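Local coordinates for protein-L-isoaspartate(D-aspartate) O-methyltransferase (Sulfolobus tokodaii, PDB 1VBF), which probably catalyses S-adenosyl-L-methionine-dependent methyl esterification of L-isoaspartyl residues in damaged proteins, a step in their repair or degradation, at residues B[18-23]-B[36-41]; B[9-12]-B[16-19]. All blocks are in the same frame, centred on the assembly; numbering follows the deposited sequence.

From the N terminus, contact 2 comes first: Ile11, just past helix 4-10, folds back on Leu16 and Ala17 and closes a tight turn into helix 14-22. Contact 1 follows on that same helix, where Phe20 and Val23 meet Tyr38 and close a wider loop without helix or strand between its segments. The loops run in series and neither encloses the other, although their segments overlap at Glu18 and Ala19. Their centres lie 11 Å apart, and they touch where Phe20 CB packs 3.9 Å from Ile11 CD1. Together they tie helix 4-10, helix 14-22 and the loop before strand 45-48 into one N-terminal unit beside helices 56-65 and 83-91.

Contact 1 of 2, residues B[18-23]-B[36-41]; sequences EAFNKV and YAYAHT
Phe20 holds its ring on the side opposite its own backbone N (chi1 -177°), while Tyr38 swings CG away from its carbonyl carbon (chi1 -62°); with these settings the two side chains run past each other in opposite directions and meet near their ends. Phe20 CZ lies 3.8 Å from Tyr38 CE2, close to the plane of the tyrosine ring and at its edge. The centroids are 5.9 Å apart and the planes inclined at 69°, an oblique apolar contact at the last turn of helix 14-22. That helix belongs to the N-terminal region packed on a Rossmann-like methyltransferase core, whose strand order, 3-2-1-4-5-6-7, is the variant known from protein isoaspartyl methyltransferases.

Beyond the rings the contact becomes polar. A water at the edge of the Tyr38 ring has its oxygen 2.8 Å from Tyr38 OH, from which it accepts a hydrogen bond, and donates to the carbonyl oxygens of Phe20 and Val23, so that the phenol is linked to the end of the helix through solvent. Tyr38 OH also stands 3.0 Å from Val23 O, but the angle is too poor for a direct bond; its protein partner is instead the backbone N of Arg25. A phenylalanine in place of Tyr38 could still meet Phe20, but the water would probably lose its donor and Arg25 N its acceptor, leaving the chain beyond the helix less firmly fixed. The Phe20 ring is further covered by Leu56 and Ile60 of helix 56-65 and by Tyr83, which Val23 also touches.

Contact 2 of 2, residues B[9-12]-B[16-19]; sequences RKIK and LAEA
Ile11 faces the first part of helix 14-22 and makes every apolar contact here through its two branches. The methyl CG2 does most of the touching: it lies 3.8 Å from Leu16 CB, the same distance from Leu16 CD1, and 3.9 Å from Ala17 CB. It therefore rests between two successive residues of the helix, with the isoleucine and leucine side chains crossing at about a right angle. The longer branch is placed by chi1 of -59°, which sets CG1 beside the backbone N and turns CG2 to the far side from it; the extended chain then carries CD1 over the helix backbone, 4.0 Å from Ala17 CA.

CG2 also lies 3.5 Å from Ala17 N, a van der Waals approach to the main chain rather than a polar bond. The small side chain of Ala17 is consistent with the close approach of Ile11, and the CA atoms of Ile11 and Ala17 are 5.8 Å apart. Hydrogen bonding is supplied from elsewhere: the backbone N of Lys12 donates to Asp64 OD2, tying the chain just after Ile11 to helix 56-65.

The contact, whose centre lies about 19 Å from the centre of the chain, closes the short connection between helices 4-10 and 14-22. Helix 56-65 packs against both partners, with Ile60 and Asp64 touching Ile11 and Asp64 also reaching Leu16, while Leu16 extends the packing to Ile91 at the end of helix 83-91.

Contact 1 of 2, residues B[18-23]-B[36-41]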
# COMPACT_ATOMS: atom_id res chain seq x y z
N GLU B 18 -10.48 -42.80 -15.33
CA GLU B 18 -10.88 -44.00 -14.62
C GLU B 18 -10.46 -44.01 -13.18
O GLU B 18 -11.26 -44.37 -12.32
CB GLU B 18 -10.36 -45.23 -15.35
CG GLU B 18 -10.88 -45.27 -16.74
CD GLU B 18 -10.47 -46.49 -17.49
OE1 GLU B 18 -9.25 -46.82 -17.48
OE2 GLU B 18 -11.37 -47.12 -18.09
N ALA B 19 -9.21 -43.62 -12.91
CA ALA B 19 -8.71 -43.54 -11.54
C ALA B 19 -9.58 -42.56 -10.73
O ALA B 19 -10.01 -42.85 -9.61
CB ALA B 19 -7.26 -43.10 -11.56
N PHE B 20 -9.88 -41.39 -11.32
CA PHE B 20 -10.70 -40.38 -10.68
C PHE B 20 -12.10 -40.90 -10.31
O PHE B 20 -12.64 -40.56 -9.26
CB PHE B 20 -10.85 -39.14 -11.56
CG PHE B 20 -11.63 -38.03 -10.89
CD1 PHE B 20 -11.15 -37.40 -9.74
CD2 PHE B 20 -12.90 -37.68 -11.36
CE1 PHE B 20 -11.91 -36.47 -9.06
CE2 PHE B 20 -13.66 -36.74 -10.68
CZ PHE B 20 -13.17 -36.14 -9.53
N ASN B 21 -12.68 -41.69 -11.20
CA ASN B 21 -13.99 -42.22 -10.93
C ASN B 21 -13.97 -43.26 -9.82
O ASN B 21 -14.83 -43.27 -8.95
CB ASN B 21 -14.60 -42.84 -12.17
CG ASN B 21 -16.11 -42.83 -12.12
OD1 ASN B 21 -16.76 -42.24 -12.98
ND2 ASN B 21 -16.68 -43.45 -11.11
N LYS B 22 -12.95 -44.10 -9.82
CA LYS B 22 -12.80 -45.18 -8.84
C LYS B 22 -12.36 -44.83 -7.38
O LYS B 22 -12.99 -45.29 -6.43
CB LYS B 22 -11.85 -46.22 -9.42
CG LYS B 22 -11.45 -47.32 -8.47
CD LYS B 22 -10.34 -48.15 -9.07
CE LYS B 22 -9.71 -49.06 -8.02
NZ LYS B 22 -8.62 -49.88 -8.64
N VAL B 23 -11.31 -44.02 -7.20
CA VAL B 23 -10.83 -43.67 -5.86
C VAL B 23 -11.78 -42.78 -5.07
O VAL B 23 -12.16 -41.69 -5.50
CB VAL B 23 -9.41 -43.01 -5.93
CG1 VAL B 23 -8.92 -42.62 -4.54
CG2 VAL B 23 -8.41 -43.97 -6.59
N TYR B 36 -16.84 -32.37 1.66
CA TYR B 36 -16.11 -31.69 0.59
C TYR B 36 -15.47 -32.67 -0.37
O TYR B 36 -14.68 -32.26 -1.20
CB TYR B 36 -15.03 -30.77 1.14
CG TYR B 36 -15.55 -29.60 1.95
CD1 TYR B 36 -16.01 -29.78 3.25
CD2 TYR B 36 -15.56 -28.30 1.41
CE1 TYR B 36 -16.47 -28.70 4.00
CE2 TYR B 36 -16.02 -27.22 2.16
CZ TYR B 36 -16.47 -27.43 3.45
OH TYR B 36 -16.91 -26.37 4.20
N ALA B 37 -15.79 -33.95 -0.26
CA ALA B 37 -15.21 -34.92 -1.16
C ALA B 37 -15.41 -34.49 -2.63
O ALA B 37 -14.47 -34.48 -3.44
CB ALA B 37 -15.83 -36.29 -0.92
N TYR B 38 -16.64 -34.13 -2.97
CA TYR B 38 -16.92 -33.73 -4.33
C TYR B 38 -17.80 -32.48 -4.46
O TYR B 38 -18.51 -32.29 -5.47
CB TYR B 38 -17.51 -34.92 -5.09
CG TYR B 38 -16.55 -36.08 -5.17
CD1 TYR B 38 -16.53 -37.06 -4.18
CD2 TYR B 38 -15.61 -36.17 -6.20
CE1 TYR B 38 -15.59 -38.11 -4.21
CE2 TYR B 38 -14.66 -37.21 -6.24
CZ TYR B 38 -14.66 -38.18 -5.24
OH TYR B 38 -13.71 -39.19 -5.26
N ALA B 39 -17.72 -31.62 -3.43
CA ALA B 39 -18.46 -30.36 -3.39
C ALA B 39 -17.51 -29.23 -2.95
O ALA B 39 -16.64 -29.46 -2.10
CB ALA B 39 -19.62 -30.47 -2.43
N HIS B 40 -17.68 -28.03 -3.50
CA HIS B 40 -16.81 -26.90 -3.16
C HIS B 40 -15.45 -27.21 -3.72
O HIS B 40 -14.41 -26.81 -3.20
CB HIS B 40 -16.74 -26.71 -1.65
CG HIS B 40 -18.07 -26.39 -1.05
ND1 HIS B 40 -18.69 -25.17 -1.25
CD2 HIS B 40 -18.96 -27.16 -0.38
CE1 HIS B 40 -19.90 -25.20 -0.73
NE2 HIS B 40 -20.09 -26.40 -0.20
N THR B 41 -15.50 -27.91 -4.84
CA THR B 41 -14.34 -28.36 -5.56
C THR B 41 -13.21 -27.36 -5.85
O THR B 41 -12.09 -27.75 -6.20
CB THR B 41 -14.87 -29.02 -6.83
OG1 THR B 41 -15.04 -30.41 -6.57
CG2 THR B 41 -13.95 -28.82 -8.00
O HOH W 1 -11.73 -39.83 -7.10

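Contact 2 of 2, residues B[9-12]-B[16-19]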
# COMPACT_ATOMS: atom_id res chain seq x y z
N ARG B 9 -15.75 -34.96 -16.83
CA ARG B 9 -16.00 -34.63 -18.22
C ARG B 9 -14.77 -33.96 -18.87
O ARG B 9 -14.44 -34.20 -20.04
CB ARG B 9 -17.19 -33.67 -18.29
CG ARG B 9 -18.19 -33.97 -19.38
CD ARG B 9 -19.18 -32.83 -19.57
NE ARG B 9 -18.59 -31.70 -20.30
CZ ARG B 9 -19.29 -30.65 -20.74
NH1 ARG B 9 -20.60 -30.57 -20.54
NH2 ARG B 9 -18.66 -29.68 -21.41
N LYS B 10 -14.11 -33.13 -18.08
CA LYS B 10 -12.94 -32.38 -18.52
C LYS B 10 -11.65 -33.19 -18.68
O LYS B 10 -10.78 -32.79 -19.45
CB LYS B 10 -12.65 -31.25 -17.53
CG LYS B 10 -13.71 -30.17 -17.39
CD LYS B 10 -13.37 -29.33 -16.16
CE LYS B 10 -13.89 -27.91 -16.26
NZ LYS B 10 -13.23 -27.03 -15.24
N ILE B 11 -11.51 -34.29 -17.93
CA ILE B 11 -10.29 -35.09 -18.00
C ILE B 11 -9.93 -35.63 -19.39
O ILE B 11 -10.68 -36.39 -19.99
CB ILE B 11 -10.33 -36.25 -16.97
CG1 ILE B 11 -10.51 -35.65 -15.57
CG2 ILE B 11 -9.07 -37.16 -17.09
CD1 ILE B 11 -10.69 -36.67 -14.51
N LYS B 12 -8.76 -35.22 -19.87
CA LYS B 12 -8.23 -35.59 -21.17
C LYS B 12 -7.46 -36.91 -21.19
O LYS B 12 -7.27 -37.51 -22.24
CB LYS B 12 -7.32 -34.47 -21.69
CG LYS B 12 -7.91 -33.61 -22.78
CD LYS B 12 -9.04 -32.75 -22.29
CE LYS B 12 -9.78 -32.12 -23.46
NZ LYS B 12 -10.87 -31.22 -23.00
N LEU B 16 -6.56 -41.38 -16.17
CA LEU B 16 -6.85 -40.51 -15.04
C LEU B 16 -8.36 -40.48 -14.81
O LEU B 16 -8.84 -40.47 -13.69
CB LEU B 16 -6.36 -39.08 -15.34
CG LEU B 16 -5.93 -38.19 -14.16
CD1 LEU B 16 -6.39 -36.78 -14.47
CD2 LEU B 16 -6.51 -38.65 -12.82
N ALA B 17 -9.09 -40.47 -15.91
CA ALA B 17 -10.55 -40.44 -15.87
C ALA B 17 -11.06 -41.64 -15.07
O ALA B 17 -11.94 -41.50 -14.21
CB ALA B 17 -11.11 -40.46 -17.31
N GLU B 18 -10.48 -42.80 -15.33
CA GLU B 18 -10.88 -44.00 -14.62
C GLU B 18 -10.46 -44.01 -13.18
O GLU B 18 -11.26 -44.37 -12.32
CB GLU B 18 -10.36 -45.23 -15.35
CG GLU B 18 -10.88 -45.27 -16.74
CD GLU B 18 -10.47 -46.49 -17.49
OE1 GLU B 18 -9.25 -46.82 -17.48
OE2 GLU B 18 -11.37 -47.12 -18.09
N ALA B 19 -9.21 -43.62 -12.91
CA ALA B 19 -8.71 -43.54 -11.54
C ALA B 19 -9.58 -42.56 -10.73
O ALA B 19 -10.01 -42.85 -9.61
CB ALA B 19 -7.26 -43.10 -11.56